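Local coordinates for clavulanic acid biosynthesis oligopeptide binding protein 2 (Streptomyces clavuligerus, PDB 2WOL), which probably binds oligopeptides as an extracellular solute-binding protein and belongs to the biosynthetic pathway of the beta-lactamase inhibitor clavulanic acid, at residues P537-V542 and Q554-A559; I141-D146 and L176-S181; Q326-K331 and E411-V416; Y109-P114 and R197-G202. One frame throughout, in Å; residues are numbered along the deposited sequence. Where two conformers were deposited one is given.

Interaction 1 of 4, residues P537-V542 and Q554-A559; sequences PWVTNV and QAMGLA
V539 and M556 meet obliquely on one side of a two-stranded antiparallel sheet, where V539 CG1 lies 3.9 Å from M556 SD. The valine puts CG1 there because that methyl stands anti to the backbone N (chi1 -172°), and the methionine, extended beyond CG, carries its CE on to V542 CG1 at 4.1 Å. Both V539 and M556 also touch I271, so this side of the pair rests on strand 271-272. L558 shares that side and brings CD1 to the edge of the W538 indole, whose NE1 is bonded to D270.

T540 and G557 form a hydrogen-bonded pair: T540 N gives to G557 O at 2.9 Å and G557 N returns a bond to T540 O at 3.1 Å. T540 turns OG1 in between its own N and carbonyl carbon (chi1 61°), which brings the hydroxyl 3.0 Å from G557 CA, over a residue that has no side chain. A water joins T540 OG1 to L558 O, an acceptor also used by R30. The chemistry thus divides by side: thioether and aliphatic groups bury one, while the T540 hydroxyl and its water make the other polar, with the backbone bonds running between the strands.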
loop_
_atom_site.group_PDB
_atom_site.type_symbol
_atom_site.label_atom_id
_atom_site.label_comp_id
_atom_site.label_asym_id
_atom_site.label_seq_id
_atom_site.Cartn_x
_atom_site.Cartn_y
_atom_site.Cartn_z
ATOM N N PRO A 537 -18.353 -19.289 3.486
ATOM C CA PRO A 537 -18.058 -20.103 4.679
ATOM C C PRO A 537 -17.229 -21.383 4.461
ATOM O O PRO A 537 -16.679 -21.931 5.426
ATOM C CB PRO A 537 -19.453 -20.428 5.235
ATOM C CG PRO A 537 -20.369 -20.336 4.055
ATOM C CD PRO A 537 -19.796 -19.255 3.177
ATOM N N TRP A 538 -17.140 -21.845 3.214
ATOM C CA TRP A 538 -16.371 -23.054 2.884
ATOM C C TRP A 538 -14.897 -22.786 2.591
ATOM O O TRP A 538 -14.140 -23.714 2.308
ATOM C CB TRP A 538 -16.995 -23.792 1.702
ATOM C CG TRP A 538 -17.164 -22.935 0.492
ATOM C CD1 TRP A 538 -16.233 -22.674 -0.475
ATOM C CD2 TRP A 538 -18.346 -22.222 0.119
ATOM N NE1 TRP A 538 -16.769 -21.839 -1.431
ATOM C CE2 TRP A 538 -18.063 -21.547 -1.089
ATOM C CE3 TRP A 538 -19.620 -22.092 0.688
ATOM C CZ2 TRP A 538 -19.010 -20.752 -1.738
ATOM C CZ3 TRP A 538 -20.560 -21.304 0.039
ATOM C CH2 TRP A 538 -20.247 -20.641 -1.159
ATOM N N VAL A 539 -14.495 -21.521 2.640
ATOM C CA VAL A 539 -13.087 -21.172 2.495
ATOM C C VAL A 539 -12.419 -21.297 3.858
ATOM O O VAL A 539 -12.925 -20.787 4.859
ATOM C CB VAL A 539 -12.897 -19.753 1.911
ATOM C CG1 VAL A 539 -11.430 -19.493 1.600
ATOM C CG2 VAL A 539 -13.736 -19.587 0.638
ATOM N N THR A 540 -11.292 -21.998 3.892
ATOM C CA THR A 540 -10.586 -22.242 5.140
ATOM C C THR A 540 -9.424 -21.267 5.321
ATOM O O THR A 540 -8.852 -20.784 4.341
ATOM C CB THR A 540 -10.061 -23.692 5.220
ATOM O OG1 THR A 540 -9.136 -23.927 4.157
ATOM C CG2 THR A 540 -11.211 -24.690 5.113
ATOM N N ASN A 541 -9.085 -20.978 6.577
ATOM C CA ASN A 541 -7.956 -20.115 6.928
ATOM C C ASN A 541 -8.063 -18.704 6.365
ATOM O O ASN A 541 -7.097 -18.167 5.809
ATOM C CB ASN A 541 -6.623 -20.747 6.517
ATOM C CG ASN A 541 -6.512 -22.191 6.948
ATOM O OD1 ASN A 541 -6.458 -22.495 8.136
ATOM N ND2 ASN A 541 -6.496 -23.094 5.978
ATOM N N VAL A 542 -9.237 -18.103 6.530
ATOM C CA VAL A 542 -9.463 -16.732 6.085
ATOM C C VAL A 542 -9.100 -15.745 7.187
ATOM O O VAL A 542 -9.604 -15.839 8.308
ATOM C CB VAL A 542 -10.925 -16.501 5.650
ATOM C CG1 VAL A 542 -11.113 -15.068 5.157
ATOM C CG2 VAL A 542 -11.325 -17.477 4.562
ATOM N N GLN A 554 -3.022 -16.608 -0.065
ATOM C CA GLN A 554 -2.132 -17.770 -0.098
ATOM C C GLN A 554 -2.386 -18.765 1.041
ATOM O O GLN A 554 -2.057 -19.940 0.920
ATOM C CB GLN A 554 -0.661 -17.336 -0.139
ATOM C CG GLN A 554 -0.118 -16.726 1.146
ATOM C CD GLN A 554 0.347 -17.770 2.141
ATOM O OE1 GLN A 554 0.705 -18.888 1.759
ATOM N NE2 GLN A 554 0.358 -17.411 3.422
ATOM N N ALA A 555 -2.961 -18.281 2.138
ATOM C CA ALA A 555 -3.218 -19.121 3.309
ATOM C C ALA A 555 -4.491 -19.959 3.181
ATOM O O ALA A 555 -4.696 -20.905 3.943
ATOM C CB ALA A 555 -3.286 -18.263 4.556
ATOM N N MET A 556 -5.337 -19.611 2.216
ATOM C CA MET A 556 -6.676 -20.182 2.114
ATOM C C MET A 556 -6.685 -21.596 1.564
ATOM O O MET A 556 -5.840 -21.967 0.754
ATOM C CB MET A 556 -7.557 -19.308 1.231
ATOM C CG MET A 556 -7.872 -17.962 1.821
ATOM S SD MET A 556 -8.699 -16.928 0.612
ATOM C CE MET A 556 -9.032 -15.491 1.627
ATOM N N GLY A 557 -7.668 -22.372 2.008
ATOM C CA GLY A 557 -7.972 -23.663 1.403
ATOM C C GLY A 557 -9.466 -23.800 1.179
ATOM O O GLY A 557 -10.220 -22.835 1.319
ATOM N N LEU A 558 -9.885 -25.013 0.834
ATOM C CA LEU A 558 -11.294 -25.326 0.620
ATOM C C LEU A 558 -11.715 -26.429 1.579
ATOM O O LEU A 558 -10.954 -27.372 1.822
ATOM C CB LEU A 558 -11.546 -25.781 -0.826
ATOM C CG LEU A 558 -11.409 -24.798 -2.001
ATOM C CD1 LEU A 558 -12.213 -23.518 -1.753
ATOM C CD2 LEU A 558 -9.948 -24.479 -2.342
ATOM N N ALA A 559 -12.919 -26.300 2.131
ATOM C CA ALA A 559 -13.482 -27.338 2.989
ATOM C C ALA A 559 -13.894 -28.544 2.149
ATOM O O ALA A 559 -14.295 -28.396 0.991
ATOM C CB ALA A 559 -14.670 -26.796 3.765
HETATM O O HOH W 1 -8.781 -26.650 3.509
#

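Interaction 2 of 4, residues I141-D146 and L176-S181; sequences IPLLDD and LTRPFS
The C-terminal end of helix 140-144 docks on the loop that leaves strand 171-175, and T177 makes the polar join. Its OG1 donates to P142 O over 2.8 Å, lying in the carbonyl plane on a lone pair, while the backbone T177 N gives a second bond, 2.9 Å long, to L143 O. Carbonyls of two successive residues in the last turn of the helix are therefore taken up by one threonine. The hydroxyl reaches P142 because chi1 of 56° tucks OG1 between the threonine's own N and carbonyl carbon; the same rotation sends CG2 the other way, to 3.3 Å from D145 O.

L143 is the apolar counterpart. It runs at about a right angle to F180 and sets CD1 over the centre of one ring face, a CH-pi contact 3.9 Å from the centroid and 13° off the normal. Its other methyl, CD2, packs against the aliphatic part of R178, with CG 3.8 Å away. R178 bends at chi3, and P142 O lies over the rim of one guanidinium face without receiving a bond from it. L144 CD2 and L176 CD2 also touch, at 3.7 Å.

F180 is held further by an edge-to-face contact with Y461, and both L143 and F180 lean on L186 of helix 183-186. A helix C-terminus whose last carbonyls are taken by donors of a loop, with a leucine methyl on an aromatic face beside them, is thus joined to the chain just past the end of strand 171-175, an inner strand of the four-stranded antiparallel sheet.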
loop_
_atom_site.group_PDB
_atom_site.type_symbol
_atom_site.label_atom_id
_atom_site.label_comp_id
_atom_site.label_asym_id
_atom_site.label_seq_id
_atom_site.Cartn_x
_atom_site.Cartn_y
_atom_site.Cartn_z
ATOM N N ILE A 141 16.621 1.769 -5.806
ATOM C CA ILE A 141 17.537 2.507 -6.679
ATOM C C ILE A 141 18.414 3.522 -5.919
ATOM O O ILE A 141 19.636 3.411 -5.963
ATOM C CB ILE A 141 16.811 3.129 -7.913
ATOM C CG1 ILE A 141 16.253 2.012 -8.812
ATOM C CG2 ILE A 141 17.756 4.041 -8.699
ATOM C CD1 ILE A 141 15.484 2.494 -10.046
ATOM N N PRO A 142 17.811 4.499 -5.206
ATOM C CA PRO A 142 18.695 5.416 -4.463
ATOM C C PRO A 142 19.531 4.749 -3.365
ATOM O O PRO A 142 20.609 5.245 -3.024
ATOM C CB PRO A 142 17.727 6.436 -3.850
ATOM C CG PRO A 142 16.390 5.789 -3.892
ATOM C CD PRO A 142 16.386 4.859 -5.056
ATOM N N LEU A 143 19.042 3.637 -2.822
ATOM C CA LEU A 143 19.758 2.931 -1.763
ATOM C C LEU A 143 20.977 2.163 -2.267
ATOM O O LEU A 143 21.886 1.865 -1.491
ATOM C CB LEU A 143 18.817 1.988 -1.007
ATOM C CG LEU A 143 17.774 2.641 -0.097
ATOM C CD1 LEU A 143 16.806 1.587 0.403
ATOM C CD2 LEU A 143 18.432 3.371 1.071
ATOM N N LEU A 144 20.999 1.846 -3.560
ATOM C CA LEU A 144 22.069 1.004 -4.115
ATOM C C LEU A 144 22.890 1.643 -5.237
ATOM O O LEU A 144 23.962 1.142 -5.583
ATOM C CB LEU A 144 21.505 -0.346 -4.571
ATOM C CG LEU A 144 20.957 -1.267 -3.473
ATOM C CD1 LEU A 144 20.181 -2.411 -4.078
ATOM C CD2 LEU A 144 22.070 -1.788 -2.562
ATOM N N ASP A 145 22.398 2.742 -5.797
ATOM C CA ASP A 145 23.076 3.396 -6.915
ATOM C C ASP A 145 24.209 4.311 -6.451
ATOM O O ASP A 145 24.058 5.073 -5.490
ATOM C CB ASP A 145 22.077 4.200 -7.750
ATOM C CG ASP A 145 22.481 4.317 -9.210
ATOM O OD1 ASP A 145 23.340 3.536 -9.672
ATOM O OD2 ASP A 145 21.913 5.184 -9.904
ATOM N N ASP A 146 25.337 4.231 -7.152
ATOM C CA ASP A 146 26.441 5.157 -6.962
ATOM C C ASP A 146 26.250 6.340 -7.913
ATOM O O ASP A 146 26.363 6.180 -9.128
ATOM C CB ASP A 146 27.771 4.451 -7.242
ATOM C CG ASP A 146 28.984 5.333 -6.973
ATOM O OD1 ASP A 146 28.823 6.542 -6.704
ATOM O OD2 ASP A 146 30.110 4.800 -7.039
ATOM N N LEU A 176 24.449 -0.390 1.356
ATOM C CA LEU A 176 23.568 0.741 1.076
ATOM C C LEU A 176 24.305 2.071 1.086
ATOM O O LEU A 176 25.349 2.207 1.723
ATOM C CB LEU A 176 22.382 0.768 2.054
ATOM C CG LEU A 176 21.612 -0.537 2.300
ATOM C CD1 LEU A 176 20.452 -0.308 3.261
ATOM C CD2 LEU A 176 21.123 -1.175 1.011
ATOM N N THR A 177 23.749 3.048 0.375
ATOM C CA THR A 177 24.331 4.386 0.280
ATOM C C THR A 177 24.085 5.209 1.544
ATOM O O THR A 177 24.697 6.262 1.737
ATOM C CB THR A 177 23.766 5.157 -0.930
ATOM O OG1 THR A 177 22.336 5.200 -0.843
ATOM C CG2 THR A 177 24.170 4.486 -2.238
ATOM N N ARG A 178 23.182 4.722 2.394
ATOM C CA ARG A 178 22.783 5.402 3.625
ATOM C C ARG A 178 22.137 4.372 4.550
ATOM O O ARG A 178 21.703 3.320 4.080
ATOM C CB ARG A 178 21.797 6.538 3.314
ATOM C CG ARG A 178 20.472 6.078 2.696
ATOM C CD ARG A 178 19.836 7.152 1.824
ATOM N NE ARG A 178 20.658 7.456 0.653
ATOM C CZ ARG A 178 20.231 8.095 -0.434
ATOM N NH1 ARG A 178 18.972 8.504 -0.529
ATOM N NH2 ARG A 178 21.072 8.322 -1.435
ATOM N N PRO A 179 22.081 4.654 5.867
ATOM C CA PRO A 179 21.380 3.730 6.757
ATOM C C PRO A 179 19.904 3.601 6.372
ATOM O O PRO A 179 19.270 4.592 6.006
ATOM C CB PRO A 179 21.516 4.393 8.132
ATOM C CG PRO A 179 22.708 5.274 8.011
ATOM C CD PRO A 179 22.658 5.789 6.608
ATOM N N PHE A 180 19.379 2.382 6.438
ATOM C CA PHE A 180 17.972 2.149 6.142
ATOM C C PHE A 180 17.398 1.058 7.039
ATOM O O PHE A 180 17.552 -0.135 6.768
ATOM C CB PHE A 180 17.755 1.820 4.657
ATOM C CG PHE A 180 16.320 1.926 4.228
ATOM C CD1 PHE A 180 15.751 3.173 3.988
ATOM C CD2 PHE A 180 15.530 0.791 4.088
ATOM C CE1 PHE A 180 14.423 3.290 3.613
ATOM C CE2 PHE A 180 14.200 0.899 3.709
ATOM C CZ PHE A 180 13.645 2.152 3.473
ATOM N N SER A 181 16.716 1.491 8.098
ATOM C CA SER A 181 16.188 0.600 9.131
ATOM C C SER A 181 15.227 -0.465 8.590
ATOM O O SER A 181 15.124 -1.556 9.150
ATOM C CB SER A 181 15.487 1.413 10.231
ATOM O OG SER A 181 14.434 2.203 9.699
#

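Interaction 3 of 4, residues Q326-K331 and E411-V416; sequences QYAADK and ESLARV
R415 meets A328, and S412 meets D330, so that two side chains of the same segment reach the backbone of 328-330 by different means. The arginine bends at chi3 (-61°) and lays its guanidinium so that two carbonyl oxygens sit at its edge, in plane. NH2 donates to A328 O at 2.8 Å, with that nitrogen well above the carbonyl plane, whereas NE makes a nearly straight bond of 2.9 Å to S412 O, on a lone pair. The bond to S412 O, in its own segment, helps fix the rotation of the group that reaches across. NH2 has a further acceptor in R372 O.

S412 points its hydroxyl at the turn: OG receives D330 N at 3.2 Å and is itself bonded to A408 O, one turn back. The turn joins helix 319-327 to helix 331-337, and D330 is the N-cap of the second, its OD1 bonded to L333 N. With CG anti to the backbone N (chi1 -177°), the carboxylate is directed to this cap and to a salt bridge from OD2 to R372. R415 NH1 lies 4.2 Å from D330 OD2, which stands well out of the guanidinium plane, so any attraction is probably electrostatic alone.

Beside the polar atoms, A328 CB touches two branched side chains, 3.8 Å from L413 CD2 and 4.0 Å from V416 CG2.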
loop_
_atom_site.group_PDB
_atom_site.type_symbol
_atom_site.label_atom_id
_atom_site.label_comp_id
_atom_site.label_asym_id
_atom_site.label_seq_id
_atom_site.Cartn_x
_atom_site.Cartn_y
_atom_site.Cartn_z
ATOM N N GLN A 326 -7.969 23.954 8.296
ATOM C CA GLN A 326 -8.054 22.836 9.235
ATOM C C GLN A 326 -9.178 23.064 10.252
ATOM O O GLN A 326 -9.991 22.174 10.483
ATOM C CB GLN A 326 -6.723 22.610 9.951
ATOM C CG GLN A 326 -5.508 22.449 9.025
ATOM C CD GLN A 326 -4.964 21.032 8.939
ATOM O OE1 GLN A 326 -5.439 20.110 9.611
ATOM N NE2 GLN A 326 -3.930 20.861 8.125
ATOM N N TYR A 327 -9.237 24.258 10.839
ATOM C CA TYR A 327 -10.270 24.572 11.830
ATOM C C TYR A 327 -11.682 24.562 11.251
ATOM O O TYR A 327 -12.631 24.190 11.944
ATOM C CB TYR A 327 -10.013 25.936 12.471
ATOM C CG TYR A 327 -8.936 25.957 13.528
ATOM C CD1 TYR A 327 -7.808 26.763 13.379
ATOM C CD2 TYR A 327 -9.053 25.194 14.690
ATOM C CE1 TYR A 327 -6.818 26.801 14.346
ATOM C CE2 TYR A 327 -8.065 25.224 15.669
ATOM C CZ TYR A 327 -6.948 26.033 15.493
ATOM O OH TYR A 327 -5.959 26.073 16.454
ATOM N N ALA A 328 -11.821 24.989 9.994
ATOM C CA ALA A 328 -13.137 25.116 9.357
ATOM C C ALA A 328 -13.624 23.839 8.674
ATOM O O ALA A 328 -14.690 23.824 8.064
ATOM C CB ALA A 328 -13.148 26.288 8.378
ATOM N N ALA A 329 -12.844 22.769 8.783
ATOM C CA ALA A 329 -13.236 21.480 8.229
ATOM C C ALA A 329 -14.366 20.880 9.057
ATOM O O ALA A 329 -14.239 20.716 10.271
ATOM C CB ALA A 329 -12.037 20.531 8.193
ATOM N N ASP A 330 -15.484 20.582 8.401
ATOM C CA ASP A 330 -16.571 19.865 9.055
ATOM C C ASP A 330 -16.273 18.380 8.906
ATOM O O ASP A 330 -16.589 17.776 7.883
ATOM C CB ASP A 330 -17.920 20.235 8.424
ATOM C CG ASP A 330 -19.107 19.574 9.119
ATOM O OD1 ASP A 330 -18.927 18.535 9.784
ATOM O OD2 ASP A 330 -20.231 20.103 8.986
ATOM N N LYS A 331 -15.649 17.802 9.931
ATOM C CA LYS A 331 -15.156 16.423 9.862
ATOM C C LYS A 331 -16.284 15.406 9.708
ATOM O O LYS A 331 -16.096 14.344 9.113
ATOM C CB LYS A 331 -14.312 16.082 11.095
ATOM C CG LYS A 331 -13.070 16.968 11.343
ATOM C CD LYS A 331 -12.030 16.939 10.209
ATOM C CE LYS A 331 -11.437 15.551 9.970
ATOM N NZ LYS A 331 -10.613 15.036 11.108
ATOM N N GLU A 411 -18.292 23.255 0.922
ATOM C CA GLU A 411 -19.357 23.593 1.861
ATOM C C GLU A 411 -18.812 24.007 3.236
ATOM O O GLU A 411 -19.276 24.990 3.824
ATOM C CB GLU A 411 -20.330 22.416 1.991
ATOM C CG GLU A 411 -21.580 22.715 2.806
ATOM C CD GLU A 411 -22.586 21.568 2.800
ATOM O OE1 GLU A 411 -22.576 20.743 1.858
ATOM O OE2 GLU A 411 -23.392 21.495 3.746
ATOM N N SER A 412 -17.826 23.260 3.733
ATOM C CA SER A 412 -17.201 23.547 5.026
ATOM C C SER A 412 -16.596 24.941 5.040
ATOM O O SER A 412 -16.858 25.733 5.937
ATOM C CB SER A 412 -16.090 22.534 5.336
ATOM O OG SER A 412 -16.588 21.216 5.496
ATOM N N LEU A 413 -15.785 25.228 4.025
ATOM C CA LEU A 413 -14.974 26.438 4.005
ATOM C C LEU A 413 -15.760 27.693 3.648
ATOM O O LEU A 413 -15.368 28.797 4.020
ATOM C CB LEU A 413 -13.778 26.258 3.064
ATOM C CG LEU A 413 -12.827 25.088 3.357
ATOM C CD1 LEU A 413 -11.577 25.184 2.501
ATOM C CD2 LEU A 413 -12.459 25.008 4.834
ATOM N N ALA A 414 -16.872 27.522 2.934
ATOM C CA ALA A 414 -17.738 28.653 2.577
ATOM C C ALA A 414 -18.251 29.384 3.818
ATOM O O ALA A 414 -18.541 30.579 3.768
ATOM C CB ALA A 414 -18.901 28.188 1.715
ATOM N N ARG A 415 -18.337 28.663 4.934
ATOM C CA ARG A 415 -18.832 29.214 6.197
ATOM C C ARG A 415 -17.962 30.338 6.769
ATOM O O ARG A 415 -18.437 31.130 7.588
ATOM C CB ARG A 415 -18.993 28.099 7.234
ATOM C CG ARG A 415 -19.983 27.018 6.826
ATOM C CD ARG A 415 -20.059 25.903 7.858
ATOM N NE ARG A 415 -18.768 25.239 8.038
ATOM C CZ ARG A 415 -18.478 24.401 9.029
ATOM N NH1 ARG A 415 -19.387 24.109 9.956
ATOM N NH2 ARG A 415 -17.270 23.855 9.098
ATOM N N VAL A 416 -16.699 30.400 6.346
ATOM C CA VAL A 416 -15.778 31.454 6.787
ATOM C C VAL A 416 -15.274 32.301 5.607
ATOM O O VAL A 416 -14.241 32.970 5.695
ATOM C CB VAL A 416 -14.598 30.885 7.629
ATOM C CG1 VAL A 416 -15.115 30.268 8.924
ATOM C CG2 VAL A 416 -13.782 29.867 6.830
#

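Interaction 4 of 4, residues Y109-P114 and R197-G202; sequences YDDGTP and RRSDTG
The R198 guanidinium works through its edge: P114 O and a water lie there in its plane, T113 OG1 is only 15° out of it, and the Y109 ring, turned 69° to it, stands obliquely with CE1 3.7 Å from NH2. The acceptors follow directly on a type I beta turn from Y109 to G112, overlapped by an Asx turn at D111. NH2 alone makes both direct bonds, to T113 OG1 at 2.9 Å and to P114 O at 3.0 Å. R198 arrives extended from CG to NE, meeting T113 from the opposite direction.

The threonine is set by the turn behind it. D111 OD1 accepts T113 N at 3.1 Å, from above the carboxylate plane, and T113 OG1 at 2.6 Å on the syn side; since the hydroxyl proton is spent on D111, OG1 can receive R198. Y109 keeps its own hydroxyl for D119.

Two waters fill in the contact between these surface loops. One accepts from R198 NH1 and donates to P114 O, closing a small ring with NH2. The other takes R198 NE at 2.8 Å, is hydrogen-bonded to S199 OG, and donates to D111 OD2 at 2.7 Å.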
loop_
_atom_site.group_PDB
_atom_site.type_symbol
_atom_site.label_atom_id
_atom_site.label_comp_id
_atom_site.label_asym_id
_atom_site.label_seq_id
_atom_site.Cartn_x
_atom_site.Cartn_y
_atom_site.Cartn_z
ATOM N N TYR A 109 13.318 -23.445 -8.991
ATOM C CA TYR A 109 12.210 -22.838 -9.726
ATOM C C TYR A 109 11.306 -23.909 -10.321
ATOM O O TYR A 109 11.641 -25.094 -10.307
ATOM C CB TYR A 109 12.723 -21.949 -10.863
ATOM C CG TYR A 109 13.553 -20.778 -10.412
ATOM C CD1 TYR A 109 14.942 -20.814 -10.498
ATOM C CD2 TYR A 109 12.949 -19.629 -9.897
ATOM C CE1 TYR A 109 15.707 -19.741 -10.083
ATOM C CE2 TYR A 109 13.707 -18.551 -9.480
ATOM C CZ TYR A 109 15.084 -18.616 -9.575
ATOM O OH TYR A 109 15.844 -17.556 -9.166
ATOM N N ASP A 110 10.178 -23.471 -10.873
ATOM C CA ASP A 110 9.196 -24.358 -11.507
ATOM C C ASP A 110 9.737 -25.195 -12.674
ATOM O O ASP A 110 9.122 -26.192 -13.055
ATOM C CB ASP A 110 7.987 -23.547 -11.976
ATOM C CG ASP A 110 8.343 -22.558 -13.064
ATOM O OD1 ASP A 110 9.205 -21.687 -12.816
ATOM O OD2 ASP A 110 7.758 -22.652 -14.162
ATOM N N ASP A 111 10.868 -24.776 -13.243
ATOM C CA ASP A 111 11.503 -25.512 -14.340
ATOM C C ASP A 111 12.580 -26.480 -13.845
ATOM O O ASP A 111 13.267 -27.119 -14.647
ATOM C CB ASP A 111 12.072 -24.542 -15.389
ATOM C CG ASP A 111 13.232 -23.702 -14.862
ATOM O OD1 ASP A 111 13.527 -23.734 -13.648
ATOM O OD2 ASP A 111 13.856 -22.999 -15.682
ATOM N N GLY A 112 12.726 -26.576 -12.524
ATOM C CA GLY A 112 13.659 -27.514 -11.903
ATOM C C GLY A 112 15.063 -26.972 -11.692
ATOM O O GLY A 112 15.898 -27.637 -11.075
ATOM N N THR A 113 15.321 -25.764 -12.188
ATOM C CA THR A 113 16.650 -25.147 -12.090
ATOM C C THR A 113 16.868 -24.501 -10.710
ATOM O O THR A 113 15.899 -24.142 -10.039
ATOM C CB THR A 113 16.883 -24.115 -13.219
ATOM O OG1 THR A 113 15.962 -23.028 -13.080
ATOM C CG2 THR A 113 16.708 -24.757 -14.592
ATOM N N PRO A 114 18.138 -24.368 -10.274
ATOM C CA PRO A 114 18.441 -23.897 -8.921
ATOM C C PRO A 114 18.234 -22.401 -8.693
ATOM O O PRO A 114 18.514 -21.586 -9.579
ATOM C CB PRO A 114 19.933 -24.228 -8.753
ATOM C CG PRO A 114 20.304 -25.069 -9.932
ATOM C CD PRO A 114 19.371 -24.685 -11.015
ATOM N N ARG A 197 18.844 -14.867 -14.491
ATOM C CA ARG A 197 19.192 -14.159 -15.727
ATOM C C ARG A 197 18.943 -15.022 -16.972
ATOM O O ARG A 197 18.470 -14.518 -17.999
ATOM C CB ARG A 197 20.635 -13.639 -15.707
ATOM C CG ARG A 197 20.965 -12.771 -16.921
ATOM C CD ARG A 197 22.450 -12.475 -17.053
ATOM N NE ARG A 197 22.845 -11.256 -16.347
ATOM C CZ ARG A 197 22.672 -10.018 -16.809
ATOM N NH1 ARG A 197 22.091 -9.805 -17.984
ATOM N NH2 ARG A 197 23.077 -8.985 -16.086
ATOM N N ARG A 198 19.226 -16.323 -16.866
ATOM C CA ARG A 198 19.012 -17.264 -17.975
ATOM C C ARG A 198 17.589 -17.271 -18.554
ATOM O O ARG A 198 17.403 -17.556 -19.739
ATOM C CB ARG A 198 19.423 -18.687 -17.575
ATOM C CG ARG A 198 18.701 -19.212 -16.341
ATOM C CD ARG A 198 19.089 -20.639 -15.989
ATOM N NE ARG A 198 18.383 -21.041 -14.775
ATOM C CZ ARG A 198 18.833 -20.849 -13.536
ATOM N NH1 ARG A 198 20.015 -20.294 -13.320
ATOM N NH2 ARG A 198 18.096 -21.226 -12.500
ATOM N N SER A 199 16.595 -16.971 -17.716
ATOM C CA SER A 199 15.188 -16.992 -18.133
ATOM C C SER A 199 14.597 -15.595 -18.264
ATOM O O SER A 199 13.406 -15.447 -18.539
ATOM C CB SER A 199 14.346 -17.809 -17.149
ATOM O OG SER A 199 14.765 -19.159 -17.109
ATOM N N ASP A 200 15.428 -14.578 -18.067
ATOM C CA ASP A 200 14.950 -13.196 -18.087
ATOM C C ASP A 200 14.805 -12.657 -19.509
ATOM O O ASP A 200 15.774 -12.187 -20.116
ATOM C CB ASP A 200 15.849 -12.287 -17.236
ATOM C CG ASP A 200 15.307 -10.868 -17.122
ATOM O OD1 ASP A 200 14.164 -10.616 -17.566
ATOM O OD2 ASP A 200 16.031 -10.002 -16.593
ATOM N N THR A 201 13.576 -12.720 -20.016
ATOM C CA THR A 201 13.228 -12.223 -21.344
ATOM C C THR A 201 12.874 -10.724 -21.342
ATOM O O THR A 201 12.256 -10.220 -22.286
ATOM C CB THR A 201 12.059 -13.031 -21.953
ATOM O OG1 THR A 201 11.014 -13.159 -20.982
ATOM C CG2 THR A 201 12.517 -14.419 -22.359
ATOM N N GLY A 202 13.260 -10.018 -20.279
ATOM C CA GLY A 202 13.121 -8.559 -20.216
ATOM C C GLY A 202 11.686 -8.070 -20.280
ATOM O O GLY A 202 10.862 -8.433 -19.441
HETATM O O HOH W 2 15.753 -21.141 -15.671
HETATM O O HOH W 3 20.368 -19.706 -10.539
#

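In the fold
From the N terminus, residues 109-114 come first, and interaction 4 closes a long loop when the chain returns at 197-202. Interaction 2 is nested inside that loop, joining helix 140-144 to the segment after strand 171-175; the two centres are about 28 Å apart. Interaction 3 follows in series, tying the turn between helices 319-327 and 331-337 to the end of helix 401-414, on the opposite side of the chain's centre from interaction 4, with centres about 57 Å apart. Interaction 1 closes last and most locally, pairing two short strands near the C terminus beside strand 271-272 of the mixed sheet that also contains strand 34-39. None of the four touches another.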